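Local coordinates for protein putative phosphinothricin n-acetyltransferase (Acinetobacter baylyi, PDB 2JLM) that probably transfers the acetyl group of acetyl-CoA to the amino group of L-methionine sulfoximine and L-methionine sulfone, as a member of the GNAT acetyltransferase family, at residues S150-Q155 against D165-Q170; Y39-R44 against A156-G161; E123-V128 against Q170-T175; H94-H99 against H110-L115; N59-I64 against A77-F82. One frame throughout, in Å; residues are numbered along the deposited sequence.

All five contacts touch one mixed beta sheet of the GNAT fold. Interactions 1 and 3 share strand 162-172, pairing it with strand 148-159 on one side and strand 126-132 on the other; Gln170 serves both. Interaction 2 ties the far end of strand 148-159 to the loop 39-44, and interactions 1, 2 and 3 all reach the second subunit. Interactions 2 and 4 are buried, the others only partly. Interaction 4 lies deepest, its centre about 5 Å from that of the chain, and is the one without hydrogen bonds: helix 107-121 packs there on strand 91-98. Interaction 5, a hairpin contact, adjoins it through Ser78 and Ile64, mixing backbone bonds with aromatic packing.

Interaction 1: residues S150-Q155 against D165-Q170; sequences SGTIQQ and DAAFYQ
Ser150 and Gln170 meet through their polar ends: OG of Ser150 donates to OE1 of Gln170 at 2.8 Å, lying in the plane of the amide carbonyl and on a lone pair. With chi1 near 81°, Gln170 sets CG between its backbone N and carbonyl carbon, and the extended chain beyond carries the amide alongside the serine, its CG and CB also brushing OG. Further along, Ile153 and Phe168 share a face of the sheet and slant across one another, CD1 of Ile153 coming within 3.7 Å of CE1 of Phe168; the carbonyl O of Gly151 sits at the edge of the phenyl ring. Thr152 takes the other face, its OG1 resting 3.4 Å from CB of Ala167 while bonding to His149. At the end of the pairing Asp165 OD2 accepts from the backbone N of Gln155 at 2.7 Å, on the anti side of the carboxylate, where the chain turns its corner. The backbones pair antiparallel, though distorted at Ser150 and Gly151, with Gly151 opposite Phe168 and Ile153 opposite Ala166 as hydrogen-bonded pairs. This is the hairpin of strands 148-159 and 162-172: Phe168 packs onward on Val128 and Cys130 of strand 126-132, Tyr169 leans on helix 136-144, and the second subunit makes backbone hydrogen bonds to Ser150 and Thr152.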
# COMPACT_ATOMS: atom_id res chain seq x y z
N SER D 150 23.70 9.68 20.89
CA SER D 150 23.70 10.97 20.18
C SER D 150 23.83 12.14 21.14
O SER D 150 24.24 13.24 20.76
CB SER D 150 22.42 11.14 19.36
OG SER D 150 22.24 10.09 18.42
N GLY D 151 23.45 11.89 22.39
CA GLY D 151 23.54 12.88 23.43
C GLY D 151 22.41 12.65 24.42
O GLY D 151 21.58 11.77 24.22
N THR D 152 22.37 13.48 25.45
CA THR D 152 21.42 13.30 26.54
C THR D 152 20.91 14.65 27.02
O THR D 152 21.70 15.53 27.33
CB THR D 152 22.09 12.58 27.72
OG1 THR D 152 22.39 11.23 27.34
CG2 THR D 152 21.20 12.59 28.96
N ILE D 153 19.60 14.82 27.08
CA ILE D 153 19.02 16.05 27.63
C ILE D 153 18.75 15.88 29.12
O ILE D 153 17.77 15.24 29.53
CB ILE D 153 17.73 16.46 26.88
CG1 ILE D 153 18.05 16.66 25.39
CG2 ILE D 153 17.18 17.75 27.47
CD1 ILE D 153 16.88 17.05 24.54
N GLN D 154 19.63 16.45 29.94
CA GLN D 154 19.58 16.24 31.38
C GLN D 154 18.31 16.83 31.97
O GLN D 154 17.92 17.94 31.62
CB GLN D 154 20.83 16.82 32.04
CG GLN D 154 22.08 16.58 31.21
CD GLN D 154 23.36 17.01 31.91
OE1 GLN D 154 23.39 17.17 33.13
NE2 GLN D 154 24.43 17.19 31.14
N GLN D 155 17.68 16.07 32.86
CA GLN D 155 16.51 16.52 33.61
C GLN D 155 15.39 16.97 32.70
O GLN D 155 14.58 17.82 33.08
CB GLN D 155 16.90 17.63 34.58
CG GLN D 155 18.07 17.26 35.48
CD GLN D 155 18.15 18.09 36.76
OE1 GLN D 155 17.55 19.16 36.86
NE2 GLN D 155 18.89 17.60 37.74
N ASP D 165 16.85 12.01 33.03
CA ASP D 165 17.67 12.35 31.88
C ASP D 165 17.17 11.53 30.70
O ASP D 165 16.95 10.33 30.83
CB ASP D 165 19.14 12.03 32.18
CG ASP D 165 19.71 12.88 33.30
OD1 ASP D 165 20.81 12.56 33.80
OD2 ASP D 165 19.06 13.89 33.67
N ALA D 166 16.95 12.19 29.57
CA ALA D 166 16.51 11.50 28.36
C ALA D 166 17.69 11.31 27.42
O ALA D 166 18.17 12.27 26.82
CB ALA D 166 15.42 12.30 27.68
N ALA D 167 18.19 10.08 27.31
CA ALA D 167 19.32 9.81 26.43
C ALA D 167 18.80 9.49 25.04
O ALA D 167 17.75 8.85 24.90
CB ALA D 167 20.15 8.66 26.96
N PHE D 168 19.51 9.96 24.02
CA PHE D 168 19.11 9.67 22.65
C PHE D 168 20.11 8.76 21.98
O PHE D 168 21.31 9.00 22.00
CB PHE D 168 18.94 10.96 21.84
CG PHE D 168 17.76 11.77 22.28
CD1 PHE D 168 17.88 12.67 23.33
CD2 PHE D 168 16.52 11.60 21.69
CE1 PHE D 168 16.79 13.41 23.75
CE2 PHE D 168 15.43 12.33 22.11
CZ PHE D 168 15.56 13.24 23.14
N TYR D 169 19.59 7.68 21.41
CA TYR D 169 20.42 6.77 20.65
C TYR D 169 19.89 6.71 19.21
O TYR D 169 18.67 6.71 18.98
CB TYR D 169 20.46 5.38 21.32
CG TYR D 169 21.33 5.39 22.57
CD1 TYR D 169 20.84 5.90 23.77
CD2 TYR D 169 22.65 4.95 22.54
CE1 TYR D 169 21.64 5.94 24.91
CE2 TYR D 169 23.45 4.98 23.67
CZ TYR D 169 22.94 5.48 24.86
OH TYR D 169 23.73 5.53 25.99
N GLN D 170 20.79 6.68 18.25
CA GLN D 170 20.37 6.67 16.86
C GLN D 170 21.11 5.60 16.08
O GLN D 170 22.27 5.27 16.37
CB GLN D 170 20.60 8.04 16.22
CG GLN D 170 22.07 8.24 15.76
CD GLN D 170 22.26 9.55 15.05
OE1 GLN D 170 22.45 10.59 15.69
NE2 GLN D 170 22.20 9.52 13.73

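Interaction 2: residues Y39-R44 against A156-G161; sequences YDYKPR and AGFKFG
The ring of Tyr41 has the carbonyl O of Phe158 at its edge, near its plane, and CG of Lys159 approaching CE2 obliquely at 4.1 Å. The ring of Phe158 in turn has the Tyr41 hydroxyl near its own plane, at the edge, 4.0 Å from OH to CD2, and it also meets the ring of Trp163. One face of the Phe160 ring takes CG of Lys159, toward the rim. Tyr39 comes to the backbone instead: its CE1 stands 3.8 Å from the bare CA of Gly157, and its ring stacks on Tyr88 of the second subunit. Gly157 belongs to a classic beta bulge in strand 148-159, since Ala156 and Gly157 both face Leu164 of the neighbouring strand.

Across the contact, Tyr41 and Lys159 run alongside each other, antiparallel, each reaching toward the other's backbone. The lysine leaves its strand with CG anti to the backbone N (chi1 -160°) and stays extended all the way, which carries its ammonium group to the carbonyls of the loop and of the end of helix 17-34. There NZ makes a weak bond to Asp40 O at 3.1 Å and also bonds to the carbonyl O atoms of Ser35, the strongest partner, Ile32 and Leu38. Several carbonyls gathered round one amine would be expected to steady its positive charge. The phenol of Tyr41 joins the segments directly: its OH donates to Phe158 O at 2.6 Å from a position tilted 33° from the carbonyl plane.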
# COMPACT_ATOMS: atom_id res chain seq x y z
N TYR D 39 6.38 8.11 28.91
CA TYR D 39 6.34 9.34 29.68
C TYR D 39 4.93 9.82 30.01
O TYR D 39 4.68 11.02 30.13
CB TYR D 39 7.21 10.43 29.04
CG TYR D 39 8.67 10.36 29.48
CD1 TYR D 39 9.40 11.51 29.75
CD2 TYR D 39 9.31 9.14 29.64
CE1 TYR D 39 10.73 11.45 30.16
CE2 TYR D 39 10.64 9.06 30.05
CZ TYR D 39 11.34 10.22 30.31
OH TYR D 39 12.66 10.15 30.72
N ASP D 40 4.01 8.86 30.16
CA ASP D 40 2.68 9.13 30.70
C ASP D 40 2.64 9.00 32.22
O ASP D 40 3.48 8.32 32.82
CB ASP D 40 1.66 8.15 30.12
CG ASP D 40 1.12 8.60 28.78
OD1 ASP D 40 1.89 8.60 27.80
OD2 ASP D 40 -0.09 8.93 28.72
N TYR D 41 1.65 9.65 32.84
CA TYR D 41 1.40 9.50 34.28
C TYR D 41 0.24 8.53 34.52
O TYR D 41 0.35 7.60 35.32
CB TYR D 41 1.07 10.84 34.93
CG TYR D 41 2.21 11.82 34.97
CD1 TYR D 41 2.13 13.04 34.31
CD2 TYR D 41 3.39 11.53 35.66
CE1 TYR D 41 3.18 13.95 34.34
CE2 TYR D 41 4.45 12.43 35.69
CZ TYR D 41 4.34 13.64 35.02
OH TYR D 41 5.38 14.54 35.05
N LYS D 42 -0.87 8.77 33.83
CA LYS D 42 -2.08 7.99 34.03
C LYS D 42 -2.26 6.97 32.91
O LYS D 42 -1.91 7.23 31.76
CB LYS D 42 -3.30 8.92 34.09
CG LYS D 42 -3.16 10.07 35.07
N PRO D 43 -2.81 5.80 33.25
CA PRO D 43 -3.09 4.76 32.26
C PRO D 43 -3.81 5.32 31.05
O PRO D 43 -4.55 6.29 31.16
CB PRO D 43 -4.00 3.79 33.02
CG PRO D 43 -3.55 3.91 34.43
CD PRO D 43 -3.14 5.35 34.62
N ARG D 44 -3.58 4.71 29.89
CA ARG D 44 -4.24 5.13 28.66
C ARG D 44 -5.61 4.47 28.55
O ARG D 44 -5.79 3.33 28.96
CB ARG D 44 -3.37 4.76 27.45
CG ARG D 44 -1.93 5.21 27.56
CD ARG D 44 -1.68 6.55 26.88
NE ARG D 44 -1.22 6.37 25.50
CZ ARG D 44 0.06 6.36 25.13
NH1 ARG D 44 1.02 6.52 26.04
NH2 ARG D 44 0.38 6.19 23.86
N ALA D 156 15.34 16.40 31.50
CA ALA D 156 14.28 16.69 30.55
C ALA D 156 12.93 16.17 31.01
O ALA D 156 11.89 16.75 30.68
CB ALA D 156 14.61 16.11 29.19
N GLY D 157 12.93 15.08 31.77
CA GLY D 157 11.68 14.49 32.21
C GLY D 157 11.41 14.60 33.70
O GLY D 157 12.30 14.79 34.50
N PHE D 158 10.15 14.48 34.09
CA PHE D 158 9.83 14.43 35.50
C PHE D 158 8.80 13.33 35.75
O PHE D 158 7.71 13.34 35.18
CB PHE D 158 9.34 15.80 36.01
CG PHE D 158 9.10 15.84 37.50
CD1 PHE D 158 10.17 15.98 38.38
CD2 PHE D 158 7.82 15.72 38.01
CE1 PHE D 158 9.95 16.00 39.75
CE2 PHE D 158 7.61 15.74 39.39
CZ PHE D 158 8.67 15.88 40.26
N LYS D 159 9.16 12.37 36.59
CA LYS D 159 8.27 11.27 36.95
C LYS D 159 8.68 10.66 38.29
O LYS D 159 9.86 10.61 38.65
CB LYS D 159 8.26 10.20 35.87
CG LYS D 159 7.04 9.28 35.92
CD LYS D 159 7.09 8.23 34.82
CE LYS D 159 5.79 7.43 34.73
NZ LYS D 159 5.81 6.44 33.61
N PHE D 160 7.68 10.19 39.04
CA PHE D 160 7.92 9.62 40.36
C PHE D 160 8.62 10.62 41.25
O PHE D 160 9.46 10.24 42.08
CB PHE D 160 8.77 8.34 40.25
CG PHE D 160 8.16 7.28 39.38
CD1 PHE D 160 6.92 6.74 39.69
CD2 PHE D 160 8.83 6.81 38.25
CE1 PHE D 160 6.36 5.74 38.89
CE2 PHE D 160 8.27 5.82 37.45
CZ PHE D 160 7.04 5.29 37.77
N GLY D 161 8.30 11.90 41.07
CA GLY D 161 8.84 12.96 41.91
C GLY D 161 10.30 13.30 41.65
O GLY D 161 10.93 13.94 42.48

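Interaction 3: residues E123-V128 against Q170-T175; sequences EVHVMV and QLTLDT
His125 O takes the backbone N of Leu173 in a nearly straight bond of 2.7 Å, and CA of Thr172 adds a CA-H...O contact to the same oxygen. Val124 O accepts from the hydroxyl of Thr175, 2.8 Å from OG1, and the same threonine returns its own carbonyl O to His125, whose ND1 donates to it at 2.9 Å. That acceptor lies almost exactly in the imidazole plane, at the edge, so the bond fixes how the ring is turned. A chi1 of -174° swings the ring away from its own backbone N and lays it beside Thr172, whose methyl CG2 lies over one face, toward the rim, 3.9 Å from the ring centroid in a CH-pi contact. The second subunit supplies Gln155, bonded to NE2, and Trp163, stacked on the ring. Leu173 packs its CD1 on CB of Val124 at 4.0 Å. On the opposite face from Val126 and Thr172, Met127 and Leu171 run side by side toward helix 107-121, SD meeting CD2 at 4.1 Å. Backbone bonds join Met127 and Leu171 in both directions. Together these make an antiparallel pairing of strands 126-132 and 162-172 in the GNAT sheet, continued past the strand ends by the Leu173 N to His125 O bond and the side chains of His125 and Thr175.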
# COMPACT_ATOMS: atom_id res chain seq x y z
N GLU D 123 12.95 2.60 3.66
CA GLU D 123 13.82 3.69 3.23
C GLU D 123 14.07 4.70 4.35
O GLU D 123 14.28 5.88 4.09
CB GLU D 123 13.26 4.39 1.99
CG GLU D 123 13.15 3.49 0.78
CD GLU D 123 14.50 3.01 0.28
OE1 GLU D 123 14.84 1.84 0.52
OE2 GLU D 123 15.23 3.82 -0.35
N VAL D 124 14.04 4.21 5.59
CA VAL D 124 14.40 5.00 6.75
C VAL D 124 15.89 5.28 6.71
O VAL D 124 16.67 4.41 6.34
CB VAL D 124 14.09 4.24 8.07
CG1 VAL D 124 14.72 4.96 9.26
CG2 VAL D 124 12.57 4.12 8.26
N HIS D 125 16.28 6.49 7.07
CA HIS D 125 17.70 6.81 7.16
C HIS D 125 18.20 6.71 8.59
O HIS D 125 19.30 6.22 8.83
CB HIS D 125 17.98 8.21 6.62
CG HIS D 125 19.44 8.55 6.54
ND1 HIS D 125 20.35 7.76 5.87
CD2 HIS D 125 20.15 9.60 7.04
CE1 HIS D 125 21.56 8.31 5.96
NE2 HIS D 125 21.46 9.42 6.67
N VAL D 126 17.40 7.20 9.54
CA VAL D 126 17.80 7.20 10.94
C VAL D 126 16.66 6.70 11.84
O VAL D 126 15.53 7.15 11.73
CB VAL D 126 18.20 8.62 11.42
CG1 VAL D 126 18.37 8.63 12.91
CG2 VAL D 126 19.49 9.09 10.74
N MET D 127 16.98 5.78 12.74
CA MET D 127 16.05 5.40 13.80
C MET D 127 16.55 5.99 15.10
O MET D 127 17.70 5.81 15.47
CB MET D 127 16.00 3.88 13.94
CG MET D 127 15.52 3.16 12.69
SD MET D 127 15.57 1.38 12.93
CE MET D 127 14.45 1.17 14.30
N VAL D 128 15.68 6.72 15.80
CA VAL D 128 16.06 7.28 17.10
C VAL D 128 15.33 6.60 18.22
O VAL D 128 14.10 6.50 18.20
CB VAL D 128 15.70 8.76 17.19
CG1 VAL D 128 16.00 9.29 18.60
CG2 VAL D 128 16.44 9.55 16.12
N GLN D 170 20.79 6.68 18.25
CA GLN D 170 20.37 6.67 16.86
C GLN D 170 21.11 5.60 16.08
O GLN D 170 22.27 5.27 16.37
CB GLN D 170 20.60 8.04 16.22
CG GLN D 170 22.07 8.24 15.76
CD GLN D 170 22.26 9.55 15.05
OE1 GLN D 170 22.45 10.59 15.69
NE2 GLN D 170 22.20 9.52 13.73
N LEU D 171 20.43 5.07 15.07
CA LEU D 171 21.05 4.11 14.17
C LEU D 171 20.91 4.68 12.76
O LEU D 171 19.80 4.95 12.31
CB LEU D 171 20.33 2.77 14.27
CG LEU D 171 20.66 1.72 13.21
CD1 LEU D 171 22.07 1.19 13.44
CD2 LEU D 171 19.63 0.60 13.24
N THR D 172 22.03 4.86 12.07
CA THR D 172 21.99 5.40 10.71
C THR D 172 22.08 4.28 9.68
O THR D 172 22.98 3.45 9.71
CB THR D 172 23.09 6.45 10.48
OG1 THR D 172 23.06 7.41 11.54
CG2 THR D 172 22.88 7.18 9.15
N LEU D 173 21.10 4.25 8.78
CA LEU D 173 21.01 3.19 7.78
C LEU D 173 21.62 3.65 6.47
O LEU D 173 21.87 4.85 6.27
CB LEU D 173 19.55 2.79 7.56
CG LEU D 173 18.77 2.34 8.81
CD1 LEU D 173 17.33 1.95 8.45
CD2 LEU D 173 19.47 1.18 9.50
N ASP D 174 21.87 2.70 5.57
CA ASP D 174 22.40 2.99 4.24
C ASP D 174 21.31 3.54 3.31
O ASP D 174 21.60 4.21 2.33
CB ASP D 174 23.03 1.74 3.62
CG ASP D 174 24.38 1.42 4.23
OD1 ASP D 174 25.17 2.37 4.44
OD2 ASP D 174 24.65 0.23 4.49
N THR D 175 20.06 3.23 3.62
CA THR D 175 18.94 3.82 2.88
C THR D 175 18.59 5.19 3.47
O THR D 175 18.98 5.50 4.60
CB THR D 175 17.71 2.89 2.89
OG1 THR D 175 17.24 2.71 4.23
CG2 THR D 175 18.06 1.54 2.28

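Interaction 4: residues H94-H99 against H110-L115; sequences HSVYIH and HLMNEL
Met112 reaches from the helix and folds its end over the His94 ring. Bent at both chi2 and chi3, its chain brings CE over one face of the imidazole, 3.5 Å from CE1, while SD stands obliquely 3.5 Å from ND1. Leu115 packs beside it, its CD2 lodged 3.6 Å from CB of His94, so leucine holds the root of the histidine and methionine its ring. Further along the strand, Val96 is a blunt bump that enters between Leu111 and Met112: CG1 touches SD of Met112 at 4.1 Å and CG2 touches CB of Leu111 at 4.2 Å. Ile98 closes the row, slanting across Leu111 so that their CD1 atoms meet at 3.7 Å. Strand 91-98 and helix 107-121 run roughly antiparallel, with segment axes 9.3 Å apart and at 151°, as the first two members of a beta-alpha-beta unit completed by strand 126-132. Trp79 and Ala77 of the next strand adjoin the same apolar layer. The two segments are held by van der Waals and sulfur-aromatic contact, without a hydrogen bond between them; ND1 of His94 is buried with no polar partner in the model, leaving the methionine sulfur as its neighbour.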
# COMPACT_ATOMS: atom_id res chain seq x y z
N HIS D 94 11.48 4.85 17.35
CA HIS D 94 10.92 3.53 17.61
C HIS D 94 10.75 3.29 19.09
O HIS D 94 11.37 3.94 19.93
CB HIS D 94 11.88 2.45 17.09
CG HIS D 94 13.18 2.43 17.83
ND1 HIS D 94 13.45 1.54 18.85
CD2 HIS D 94 14.29 3.20 17.71
CE1 HIS D 94 14.66 1.76 19.32
NE2 HIS D 94 15.19 2.76 18.65
N SER D 95 9.91 2.31 19.40
CA SER D 95 9.76 1.86 20.77
C SER D 95 9.49 0.37 20.79
O SER D 95 9.02 -0.21 19.80
CB SER D 95 8.65 2.64 21.48
OG SER D 95 7.51 2.77 20.64
N VAL D 96 9.83 -0.27 21.90
CA VAL D 96 9.64 -1.70 22.05
C VAL D 96 9.24 -1.99 23.49
O VAL D 96 9.89 -1.54 24.43
CB VAL D 96 10.91 -2.47 21.63
CG1 VAL D 96 12.14 -1.91 22.32
CG2 VAL D 96 10.75 -3.97 21.93
N TYR D 97 8.13 -2.70 23.65
CA TYR D 97 7.63 -3.04 24.98
C TYR D 97 7.48 -4.54 25.13
O TYR D 97 6.90 -5.20 24.28
CB TYR D 97 6.28 -2.37 25.24
CG TYR D 97 6.33 -0.87 25.10
CD1 TYR D 97 6.01 -0.27 23.90
CD2 TYR D 97 6.68 -0.05 26.18
CE1 TYR D 97 6.05 1.11 23.75
CE2 TYR D 97 6.71 1.33 26.04
CZ TYR D 97 6.40 1.90 24.82
OH TYR D 97 6.42 3.27 24.65
N ILE D 98 8.02 -5.08 26.22
CA ILE D 98 7.92 -6.50 26.47
C ILE D 98 6.98 -6.75 27.62
O ILE D 98 7.01 -6.03 28.62
CB ILE D 98 9.28 -7.13 26.81
CG1 ILE D 98 10.25 -6.92 25.64
CG2 ILE D 98 9.11 -8.62 27.05
CD1 ILE D 98 9.58 -7.11 24.28
N HIS D 99 6.14 -7.77 27.47
CA HIS D 99 5.17 -8.13 28.50
C HIS D 99 5.90 -8.44 29.81
O HIS D 99 7.00 -8.99 29.78
CB HIS D 99 4.34 -9.32 28.05
CG HIS D 99 3.36 -9.78 29.08
ND1 HIS D 99 3.73 -10.45 30.22
CD2 HIS D 99 2.01 -9.65 29.13
CE1 HIS D 99 2.65 -10.72 30.94
NE2 HIS D 99 1.60 -10.25 30.30
N HIS D 110 15.09 -9.49 19.50
CA HIS D 110 14.41 -10.08 18.34
C HIS D 110 13.49 -9.07 17.66
O HIS D 110 13.53 -8.91 16.44
CB HIS D 110 13.55 -11.28 18.77
CG HIS D 110 14.35 -12.45 19.25
ND1 HIS D 110 15.34 -13.03 18.49
CD2 HIS D 110 14.29 -13.15 20.41
CE1 HIS D 110 15.86 -14.04 19.17
NE2 HIS D 110 15.25 -14.13 20.33
N LEU D 111 12.63 -8.43 18.44
CA LEU D 111 11.71 -7.44 17.90
C LEU D 111 12.49 -6.28 17.27
O LEU D 111 12.18 -5.85 16.15
CB LEU D 111 10.74 -6.96 18.97
CG LEU D 111 9.67 -8.00 19.31
CD1 LEU D 111 9.01 -7.72 20.67
CD2 LEU D 111 8.60 -8.10 18.20
N MET D 112 13.51 -5.79 17.96
CA MET D 112 14.33 -4.72 17.40
C MET D 112 14.98 -5.16 16.09
O MET D 112 14.98 -4.41 15.11
CB MET D 112 15.39 -4.23 18.39
CG MET D 112 14.85 -3.23 19.42
SD MET D 112 13.91 -1.88 18.66
CE MET D 112 15.18 -1.20 17.60
N ASN D 113 15.51 -6.37 16.05
CA ASN D 113 16.10 -6.86 14.81
C ASN D 113 15.10 -6.87 13.66
O ASN D 113 15.42 -6.50 12.53
CB ASN D 113 16.71 -8.26 14.99
CG ASN D 113 18.14 -8.21 15.48
OD1 ASN D 113 18.90 -7.29 15.15
ND2 ASN D 113 18.53 -9.20 16.27
N GLU D 114 13.88 -7.30 13.94
CA GLU D 114 12.86 -7.35 12.90
C GLU D 114 12.44 -5.92 12.50
O GLU D 114 12.29 -5.62 11.32
CB GLU D 114 11.68 -8.21 13.39
CG GLU D 114 10.70 -8.66 12.29
CD GLU D 114 11.25 -9.77 11.39
OE1 GLU D 114 12.39 -10.25 11.61
OE2 GLU D 114 10.54 -10.16 10.44
N LEU D 115 12.29 -5.04 13.49
CA LEU D 115 11.95 -3.63 13.20
C LEU D 115 13.00 -2.95 12.35
O LEU D 115 12.68 -2.16 11.46
CB LEU D 115 11.78 -2.84 14.50
CG LEU D 115 11.03 -1.53 14.32
CD1 LEU D 115 9.61 -1.83 13.87
CD2 LEU D 115 11.05 -0.73 15.60

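Interaction 5: residues N59-I64 against A77-F82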
# COMPACT_ATOMS: atom_id res chain seq x y z
N ASN D 59 -0.33 6.35 8.68
CA ASN D 59 1.05 6.64 8.34
C ASN D 59 1.86 5.45 7.87
O ASN D 59 3.05 5.58 7.55
CB ASN D 59 1.76 7.27 9.53
CG ASN D 59 1.31 8.68 9.78
OD1 ASN D 59 1.55 9.57 8.96
ND2 ASN D 59 0.66 8.91 10.92
N ASN D 60 1.23 4.28 7.84
CA ASN D 60 1.94 3.09 7.41
C ASN D 60 3.10 2.82 8.37
O ASN D 60 4.17 2.36 7.97
CB ASN D 60 2.44 3.28 5.97
CG ASN D 60 2.90 1.99 5.32
OD1 ASN D 60 2.16 1.01 5.28
ND2 ASN D 60 4.12 1.99 4.80
N PHE D 61 2.88 3.12 9.65
CA PHE D 61 3.83 2.78 10.70
C PHE D 61 3.64 1.33 11.12
O PHE D 61 2.54 0.93 11.49
CB PHE D 61 3.64 3.69 11.91
CG PHE D 61 4.03 5.13 11.67
CD1 PHE D 61 4.96 5.45 10.69
CD2 PHE D 61 3.49 6.14 12.43
CE1 PHE D 61 5.33 6.77 10.47
CE2 PHE D 61 3.84 7.46 12.22
CZ PHE D 61 4.77 7.77 11.24
N PRO D 62 4.72 0.54 11.06
CA PRO D 62 4.58 -0.88 11.39
C PRO D 62 4.32 -1.10 12.88
O PRO D 62 4.77 -0.31 13.71
CB PRO D 62 5.93 -1.47 10.98
CG PRO D 62 6.89 -0.32 11.07
CD PRO D 62 6.11 0.92 10.76
N ILE D 63 3.59 -2.16 13.20
CA ILE D 63 3.52 -2.64 14.58
C ILE D 63 3.85 -4.13 14.54
O ILE D 63 3.04 -4.94 14.09
CB ILE D 63 2.14 -2.42 15.22
CG1 ILE D 63 1.58 -1.04 14.86
CG2 ILE D 63 2.21 -2.57 16.73
CD1 ILE D 63 0.21 -0.78 15.48
N ILE D 64 5.06 -4.48 14.97
CA ILE D 64 5.54 -5.85 14.89
C ILE D 64 5.45 -6.53 16.25
O ILE D 64 6.02 -6.07 17.23
CB ILE D 64 6.99 -5.91 14.37
CG1 ILE D 64 7.10 -5.24 13.00
CG2 ILE D 64 7.45 -7.35 14.26
CD1 ILE D 64 8.54 -5.22 12.43
N ALA D 77 6.94 -4.02 18.84
CA ALA D 77 7.83 -2.92 18.54
C ALA D 77 7.16 -2.09 17.47
O ALA D 77 6.34 -2.61 16.71
CB ALA D 77 9.18 -3.41 18.07
N SER D 78 7.49 -0.82 17.41
CA SER D 78 6.83 0.06 16.46
C SER D 78 7.67 1.32 16.29
O SER D 78 8.64 1.52 17.02
CB SER D 78 5.45 0.41 16.99
OG SER D 78 4.69 1.13 16.03
N TRP D 79 7.32 2.16 15.32
CA TRP D 79 7.90 3.50 15.24
C TRP D 79 6.85 4.54 14.87
O TRP D 79 5.75 4.21 14.46
CB TRP D 79 9.11 3.57 14.31
CG TRP D 79 8.81 3.48 12.85
CD1 TRP D 79 8.01 4.32 12.12
CD2 TRP D 79 9.33 2.51 11.92
NE1 TRP D 79 7.99 3.92 10.81
CE2 TRP D 79 8.79 2.82 10.66
CE3 TRP D 79 10.19 1.42 12.04
CZ2 TRP D 79 9.08 2.07 9.53
CZ3 TRP D 79 10.47 0.68 10.91
CH2 TRP D 79 9.92 1.01 9.67
N GLY D 80 7.21 5.80 15.06
CA GLY D 80 6.37 6.92 14.70
C GLY D 80 7.26 8.08 14.31
O GLY D 80 8.48 7.94 14.18
N SER D 81 6.66 9.24 14.14
CA SER D 81 7.43 10.43 13.81
C SER D 81 8.42 10.72 14.94
O SER D 81 8.08 10.57 16.11
CB SER D 81 6.49 11.62 13.60
OG SER D 81 7.10 12.61 12.79
N PHE D 82 9.64 11.11 14.60
CA PHE D 82 10.58 11.63 15.59
C PHE D 82 10.28 13.11 15.89
O PHE D 82 9.98 13.47 17.02
CB PHE D 82 12.03 11.44 15.16
CG PHE D 82 13.04 12.14 16.05
CD1 PHE D 82 13.97 13.03 15.51
CD2 PHE D 82 13.05 11.93 17.43
CE1 PHE D 82 14.90 13.68 16.34
CE2 PHE D 82 13.97 12.58 18.26
CZ PHE D 82 14.90 13.45 17.71
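Ile64 and Ala77 form an antiparallel hydrogen-bonded pair, Ile64 N to Ala77 O at 2.9 Å and Ala77 N to Ile64 O at 2.8 Å. They belong to the hairpin of strands 63-68 and 73-81 in the GNAT sheet. Just before the first strand, helix 46-58 ends in a Schellman motif at Asn60, and the chain then brings Phe61 and Pro62 against Trp79.

Pro62 sits on the indole face: its CG stands 3.5 Å from the centroid of the six-membered ring, only 6° off the normal, and its CD lies over CE2, 3.3 Å away. Trp79 is carried there by a chi1 of 73°, which tucks its CG in over its own main chain. Phe61 meets the same indole at its five-membered ring, the planes 67° apart, with CD1 3.4 Å from NE1. One face of the phenyl ring takes CA of Gly80, 3.8 Å from the centroid, and the other takes CB of Asn59, so the ring is sandwiched between Gly80 and Asn59. The indole continues the layer inward to Leu115 and Ala119 of helix 107-121, while its NE1 bonds to a bound di(hydroxyethyl)ether, probably from the crystallisation liquor.

Toward helix 46-58, Ile63 packs on Trp52 and Phe53. Ser78 lies on that side too, hydrogen-bonded at OG to Lys56 NZ. Its hydroxyl also reaches across the hairpin, OG donating to Pro62 O at 2.7 Å in the carbonyl plane.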